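Side-chain contacts in putative fimbrium tip subunit Fim1C (Bacteroides ovatus, PDB 4EPS), which probably forms part of the tip of a fimbrium, one of the cell-surface filaments that mediate adhesion and biofilm formation: residues T121-S124 against A128-K131; A195-N200 against G204-P209; Y210-A213 against Y218-L221. All coordinates share one frame; numbering follows the deposited sequence. Where two conformers were deposited one is given.

Contact 1 (T121-S124 against A128-K131); sequences TEQS and AYAK
Gln123 and Tyr129 bring the backbones closest, their CA atoms 4.5 Å apart, where the loop 121-124 passes the short helix that holds Ala128 and Tyr129. The touch is small, mostly carbon against carbonyl or amide oxygen. The methyl of Ala128 points toward the loop: its CB sits 3.6 Å from Glu122 O and 4.0 Å from Gln123 CA. One residue on, Tyr129 lays its CB 3.8 Å from Gln123 O, and its ring meets the end of the glutamine, with Tyr129 CD2 3.7 Å from Gln123 OE1. The amide and ring planes are steeply inclined, 68° apart, so the two side chains do not stack. Gln123 reaches there because CG lies anti to the carbonyl carbon (chi1 -64°) and the chain then runs out extended. Both ends of its amide are held from elsewhere: OE1 accepts from Leu221 N and NE2 bonds to Thr120 O, which fixes the rotation of the group beside the tyrosine. On the exposed side a water donates to Glu122 O at 2.8 Å and, in the conformer given, takes a weak bond from Lys131 NZ, so the bridge is doubtful. The carboxylate of Glu122 turns off to Ser208 OG instead. The contact is a local return of the chain, from the loop into helix 126-130, whose residue Ala128 bonds through its N to Asp125 OD1. Strand 206-212 lies alongside the loop, pairing through Ser208 with Thr121 and Gln123, while strand 217-222 packs Leu220 against Gln123 and Leu221 against Tyr129.

Contact 2 (A195-N200 against G204-P209); sequences AFYLDN and GTKISP
Two backbone hydrogen bonds join Phe196 to Ile207 and Leu198 to Thr205: Ile207 N donates to Phe196 O at 2.8 Å, and Leu198 N to Thr205 O at 2.9 Å. Between them, Tyr197 and Lys206 form a non-hydrogen-bonded pair with CA atoms 4.4 Å apart. This is an antiparallel beta hairpin of strands 195-198 and 206-212, within the fimbrillin-like region; on its other side strand 195-198 pairs with strand 229-234. Apolar contacts gather on the face of Phe196 and Ile207. In the conformer given, Ile207 CG1 lies 3.6 Å from Phe196 CB, while Pro209, its side chain at about a right angle to that of Phe196, brings its CG 3.7 Å from Phe196 CD2. The Phe196 ring also meets that of Tyr218 edge-to-face. On the other face, Tyr197 CE1 rests 3.9 Å from Lys206 CG, and His233 and the tyrosine pair their rings edge-to-face. Among polar groups, Thr205 OG1 lies close to both Asn200 O and Glu202 O near the turn. A water accepts from Phe196 N and Lys206 NZ and donates to Ile207 O at 2.7 Å.

Contact 3 (Y210-A213 against Y218-L221); sequences YYDA and YRLL
Strands 206-212 and 217-222 make the next beta hairpin of the fimbrillin-like region, and this contact is its turn-proximal half, antiparallel with the short axes 145° apart. Tyr210 and Arg219 form a hydrogen-bonded pair: Tyr210 N donates to Arg219 O and Arg219 N to Tyr210 O, both at 2.8 Å. One step toward the turn, Tyr211 and Tyr218 are a non-hydrogen-bonded pair whose rings lie obliquely, centroids 4.8 Å apart and planes at 44°. Tyr211 CD1 sits over one face of the Tyr218 ring, toward its rim, 3.5 Å from CZ, while Tyr211 OH bonds to Asp216. On the sheet face that carries Tyr210, the arginine runs beside the tyrosine, pointing the same way, with Arg219 NH2 3.9 Å from Tyr210 CE2. A bend at chi3 (-76°) then turns the guanidinium to Asp212, and NH1 also forms a salt bridge with Glu217, so its charge is probably shared between two acids. Asp212 OD1 accepts from Lys215 N in the turn, which holds the carboxylate from its other end. Both terminal nitrogens of Arg219 grip the single atom Asp212 OD2: NH1 at 2.7 Å on its anti lone pair, NH2 at 2.9 Å from above the carboxylate plane.

Overall arrangement
The three contacts follow one another along the chain, each closing before the next opens, and all lie inside the fimbrillin-like range. Contacts 2 and 3 are successive hairpins sharing strand 206-212, their centres about 13 Å apart; Phe196 reaches Tyr218 across the shared strand, whose own Ile207 meets Leu220. Contact 1, about 9 Å from contact 3 and 14 Å from contact 2 between centres, is the loop and helix 126-130 that cover the same strands, and it hydrogen-bonds to both strand 206-212 and strand 217-222. The loop before helix 126-130 is thereby tied to both hairpins of the fimbrillin-like region in this probable fimbrial tip subunit.

Contact 1 (T121-S124 against A128-K131)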
# COMPACT_ATOMS: atom_id res chain seq x y z
N THR A 121 -40.95 -11.44 -16.86
CA THR A 121 -39.71 -11.30 -16.11
C THR A 121 -38.51 -11.79 -16.94
O THR A 121 -37.42 -11.95 -16.38
CB THR A 121 -39.85 -12.04 -14.77
OG1 THR A 121 -40.23 -13.39 -15.02
CG2 THR A 121 -40.85 -11.36 -13.81
N GLU A 122 -38.69 -12.00 -18.27
CA GLU A 122 -37.61 -12.42 -19.18
C GLU A 122 -37.11 -11.17 -19.92
O GLU A 122 -37.71 -10.73 -20.91
CB GLU A 122 -38.10 -13.53 -20.13
CG GLU A 122 -38.21 -14.89 -19.46
CD GLU A 122 -36.92 -15.41 -18.85
OE1 GLU A 122 -35.88 -15.42 -19.56
OE2 GLU A 122 -36.93 -15.77 -17.65
N GLN A 123 -36.07 -10.52 -19.36
CA GLN A 123 -35.58 -9.25 -19.89
C GLN A 123 -34.04 -9.24 -20.00
O GLN A 123 -33.44 -8.17 -20.05
CB GLN A 123 -36.05 -8.09 -18.96
CG GLN A 123 -37.59 -7.90 -18.87
CD GLN A 123 -37.99 -6.90 -17.80
OE1 GLN A 123 -37.26 -5.94 -17.53
NE2 GLN A 123 -39.19 -7.06 -17.24
N SER A 124 -33.43 -10.44 -20.07
CA SER A 124 -31.97 -10.65 -19.98
C SER A 124 -31.16 -10.15 -21.20
O SER A 124 -29.94 -10.13 -21.12
CB SER A 124 -31.65 -12.11 -19.71
OG SER A 124 -32.11 -12.91 -20.79
N ALA A 128 -35.13 -8.32 -25.52
CA ALA A 128 -36.20 -8.78 -24.62
C ALA A 128 -36.65 -7.63 -23.69
O ALA A 128 -37.83 -7.53 -23.36
CB ALA A 128 -35.71 -9.96 -23.79
N TYR A 129 -35.72 -6.76 -23.31
CA TYR A 129 -36.03 -5.61 -22.45
C TYR A 129 -36.77 -4.52 -23.26
O TYR A 129 -37.84 -4.05 -22.84
CB TYR A 129 -34.72 -5.06 -21.88
CG TYR A 129 -34.88 -3.87 -20.96
CD1 TYR A 129 -35.00 -2.58 -21.48
CD2 TYR A 129 -34.88 -4.02 -19.58
CE1 TYR A 129 -35.13 -1.47 -20.64
CE2 TYR A 129 -34.99 -2.92 -18.73
CZ TYR A 129 -35.12 -1.65 -19.27
OH TYR A 129 -35.18 -0.55 -18.45
N ALA A 130 -36.18 -4.11 -24.41
CA ALA A 130 -36.69 -3.03 -25.27
C ALA A 130 -38.11 -3.27 -25.73
O ALA A 130 -38.90 -2.31 -25.70
CB ALA A 130 -35.78 -2.82 -26.48
N LYS A 131 -38.46 -4.53 -26.12
CA LYS A 131 -39.82 -4.82 -26.61
C LYS A 131 -40.88 -4.64 -25.51
O LYS A 131 -42.05 -4.53 -25.83
CB LYS A 131 -39.92 -6.24 -27.22
CG LYS A 131 -39.82 -7.37 -26.18
CD LYS A 131 -39.85 -8.75 -26.80
CE LYS A 131 -39.73 -9.81 -25.74
NZ LYS A 131 -39.50 -11.16 -26.33
O HOH W 1 -38.90 -11.79 -23.20

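Contact 2 (A195-N200 against G204-P209)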
# COMPACT_ATOMS: atom_id res chain seq x y z
N ALA A 195 -28.66 -15.21 -8.76
CA ALA A 195 -29.99 -15.60 -9.23
C ALA A 195 -31.00 -14.77 -8.52
O ALA A 195 -30.88 -14.53 -7.31
CB ALA A 195 -30.25 -17.09 -8.98
N PHE A 196 -32.02 -14.33 -9.26
CA PHE A 196 -33.14 -13.60 -8.69
C PHE A 196 -34.43 -14.41 -8.83
O PHE A 196 -34.63 -15.06 -9.86
CB PHE A 196 -33.30 -12.22 -9.35
CG PHE A 196 -32.13 -11.29 -9.14
CD1 PHE A 196 -32.05 -10.51 -7.99
CD2 PHE A 196 -31.12 -11.18 -10.09
CE1 PHE A 196 -30.98 -9.64 -7.80
CE2 PHE A 196 -30.05 -10.30 -9.90
CZ PHE A 196 -29.98 -9.55 -8.75
N TYR A 197 -35.32 -14.30 -7.83
CA TYR A 197 -36.59 -15.01 -7.76
C TYR A 197 -37.73 -14.09 -7.39
O TYR A 197 -37.56 -13.23 -6.53
CB TYR A 197 -36.53 -16.13 -6.70
CG TYR A 197 -35.41 -17.11 -6.96
CD1 TYR A 197 -35.61 -18.23 -7.78
CD2 TYR A 197 -34.15 -16.93 -6.40
CE1 TYR A 197 -34.58 -19.12 -8.05
CE2 TYR A 197 -33.11 -17.83 -6.65
CZ TYR A 197 -33.33 -18.92 -7.47
OH TYR A 197 -32.32 -19.81 -7.72
N LEU A 198 -38.91 -14.35 -7.96
CA LEU A 198 -40.09 -13.61 -7.59
C LEU A 198 -40.82 -14.28 -6.41
O LEU A 198 -41.19 -15.46 -6.51
CB LEU A 198 -41.06 -13.48 -8.79
CG LEU A 198 -42.11 -12.38 -8.73
CD1 LEU A 198 -41.47 -11.01 -8.80
CD2 LEU A 198 -43.08 -12.52 -9.87
N ASP A 199 -41.01 -13.51 -5.30
CA ASP A 199 -41.73 -13.84 -4.06
C ASP A 199 -41.13 -14.98 -3.23
O ASP A 199 -41.08 -14.85 -2.01
CB ASP A 199 -43.21 -14.11 -4.33
CG ASP A 199 -43.96 -12.87 -4.79
OD1 ASP A 199 -44.10 -11.92 -3.98
OD2 ASP A 199 -44.41 -12.85 -5.95
N ASN A 200 -40.71 -16.10 -3.85
CA ASN A 200 -40.12 -17.22 -3.10
C ASN A 200 -39.12 -17.96 -3.98
O ASN A 200 -39.22 -17.89 -5.21
CB ASN A 200 -41.20 -18.18 -2.55
CG ASN A 200 -42.28 -18.54 -3.54
OD1 ASN A 200 -42.08 -19.40 -4.41
ND2 ASN A 200 -43.44 -17.88 -3.45
N GLY A 204 -39.09 -22.52 -10.84
CA GLY A 204 -40.14 -21.87 -11.62
C GLY A 204 -40.40 -20.40 -11.33
O GLY A 204 -41.17 -19.77 -12.05
N THR A 205 -39.77 -19.82 -10.27
CA THR A 205 -39.98 -18.40 -9.91
C THR A 205 -38.77 -17.53 -10.30
O THR A 205 -38.79 -16.32 -10.05
CB THR A 205 -40.30 -18.26 -8.42
OG1 THR A 205 -39.23 -18.86 -7.67
CG2 THR A 205 -41.64 -18.90 -8.03
N LYS A 206 -37.74 -18.15 -10.91
CA LYS A 206 -36.50 -17.49 -11.34
C LYS A 206 -36.80 -16.42 -12.37
O LYS A 206 -37.55 -16.65 -13.33
CB LYS A 206 -35.50 -18.52 -11.88
CG LYS A 206 -34.05 -18.06 -11.75
CD LYS A 206 -33.07 -19.07 -12.36
CE LYS A 206 -31.62 -18.68 -12.18
NZ LYS A 206 -31.24 -17.50 -13.01
N ILE A 207 -36.23 -15.24 -12.16
CA ILE A 207 -36.47 -14.13 -13.08
C ILE A 207 -35.14 -13.76 -13.79
O ILE A 207 -34.05 -14.09 -13.30
CB ILE A 207 -37.20 -12.96 -12.36
CG1 ILE A 207 -36.39 -12.35 -11.21
CG2 ILE A 207 -38.58 -13.45 -11.85
CD1 ILE A 207 -37.17 -11.30 -10.34
N SER A 208 -35.25 -13.14 -14.99
CA SER A 208 -34.05 -12.82 -15.78
C SER A 208 -33.96 -11.32 -16.07
O SER A 208 -34.41 -10.86 -17.13
CB SER A 208 -34.03 -13.64 -17.07
OG SER A 208 -34.23 -15.01 -16.78
N PRO A 209 -33.39 -10.53 -15.14
CA PRO A 209 -33.26 -9.09 -15.38
C PRO A 209 -32.19 -8.78 -16.41
O PRO A 209 -31.40 -9.66 -16.78
CB PRO A 209 -32.85 -8.51 -14.01
CG PRO A 209 -32.42 -9.65 -13.18
CD PRO A 209 -32.76 -10.94 -13.86
O HOH W 2 -31.69 -14.58 -12.14

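Contact 3 (Y210-A213 against Y218-L221)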
# COMPACT_ATOMS: atom_id res chain seq x y z
N TYR A 210 -32.16 -7.54 -16.85
CA TYR A 210 -31.15 -7.09 -17.78
C TYR A 210 -29.89 -6.77 -17.01
O TYR A 210 -29.95 -6.02 -16.03
CB TYR A 210 -31.64 -5.87 -18.58
CG TYR A 210 -30.58 -5.33 -19.51
CD1 TYR A 210 -30.25 -6.01 -20.68
CD2 TYR A 210 -29.83 -4.21 -19.18
CE1 TYR A 210 -29.21 -5.58 -21.50
CE2 TYR A 210 -28.79 -3.76 -20.00
CZ TYR A 210 -28.49 -4.45 -21.17
OH TYR A 210 -27.48 -4.01 -21.99
N TYR A 211 -28.73 -7.33 -17.42
CA TYR A 211 -27.48 -7.01 -16.74
C TYR A 211 -26.72 -5.95 -17.53
O TYR A 211 -26.36 -6.16 -18.69
CB TYR A 211 -26.60 -8.26 -16.53
CG TYR A 211 -25.27 -7.94 -15.89
CD1 TYR A 211 -25.20 -7.41 -14.60
CD2 TYR A 211 -24.07 -8.12 -16.59
CE1 TYR A 211 -23.98 -7.08 -14.01
CE2 TYR A 211 -22.84 -7.78 -16.01
CZ TYR A 211 -22.80 -7.27 -14.73
OH TYR A 211 -21.59 -6.92 -14.18
N ASP A 212 -26.47 -4.81 -16.89
CA ASP A 212 -25.70 -3.72 -17.49
C ASP A 212 -24.27 -3.94 -17.11
O ASP A 212 -23.88 -3.65 -15.98
CB ASP A 212 -26.21 -2.34 -17.02
CG ASP A 212 -25.54 -1.15 -17.73
OD1 ASP A 212 -24.40 -1.30 -18.21
OD2 ASP A 212 -26.15 -0.08 -17.77
N ALA A 213 -23.47 -4.49 -18.03
CA ALA A 213 -22.08 -4.83 -17.74
C ALA A 213 -21.19 -3.61 -17.51
O ALA A 213 -20.23 -3.70 -16.74
CB ALA A 213 -21.51 -5.70 -18.86
N TYR A 218 -28.18 -4.65 -12.24
CA TYR A 218 -29.28 -5.38 -12.86
C TYR A 218 -30.50 -4.50 -12.91
O TYR A 218 -30.76 -3.79 -11.92
CB TYR A 218 -29.62 -6.67 -12.09
CG TYR A 218 -28.48 -7.67 -12.06
CD1 TYR A 218 -27.44 -7.53 -11.15
CD2 TYR A 218 -28.43 -8.72 -12.98
CE1 TYR A 218 -26.39 -8.46 -11.11
CE2 TYR A 218 -27.38 -9.65 -12.95
CZ TYR A 218 -26.37 -9.52 -12.01
OH TYR A 218 -25.32 -10.40 -11.98
N ARG A 219 -31.24 -4.54 -14.02
CA ARG A 219 -32.45 -3.72 -14.22
C ARG A 219 -33.60 -4.60 -14.61
O ARG A 219 -33.44 -5.54 -15.38
CB ARG A 219 -32.20 -2.62 -15.27
CG ARG A 219 -31.10 -1.65 -14.81
CD ARG A 219 -31.14 -0.30 -15.49
NE ARG A 219 -30.62 -0.32 -16.86
CZ ARG A 219 -29.36 -0.09 -17.20
NH1 ARG A 219 -28.43 0.16 -16.27
NH2 ARG A 219 -29.00 -0.13 -18.48
N LEU A 220 -34.78 -4.32 -14.05
CA LEU A 220 -35.96 -5.11 -14.34
C LEU A 220 -37.18 -4.22 -14.38
O LEU A 220 -37.49 -3.60 -13.37
CB LEU A 220 -36.14 -6.20 -13.26
CG LEU A 220 -37.32 -7.14 -13.43
CD1 LEU A 220 -37.03 -8.18 -14.54
CD2 LEU A 220 -37.59 -7.89 -12.14
N LEU A 221 -37.87 -4.18 -15.52
CA LEU A 221 -39.13 -3.44 -15.61
C LEU A 221 -40.22 -4.18 -14.82
O LEU A 221 -40.28 -5.41 -14.87
CB LEU A 221 -39.59 -3.28 -17.07
CG LEU A 221 -38.66 -2.45 -17.96
CD1 LEU A 221 -38.91 -2.79 -19.42
CD2 LEU A 221 -38.81 -0.95 -17.69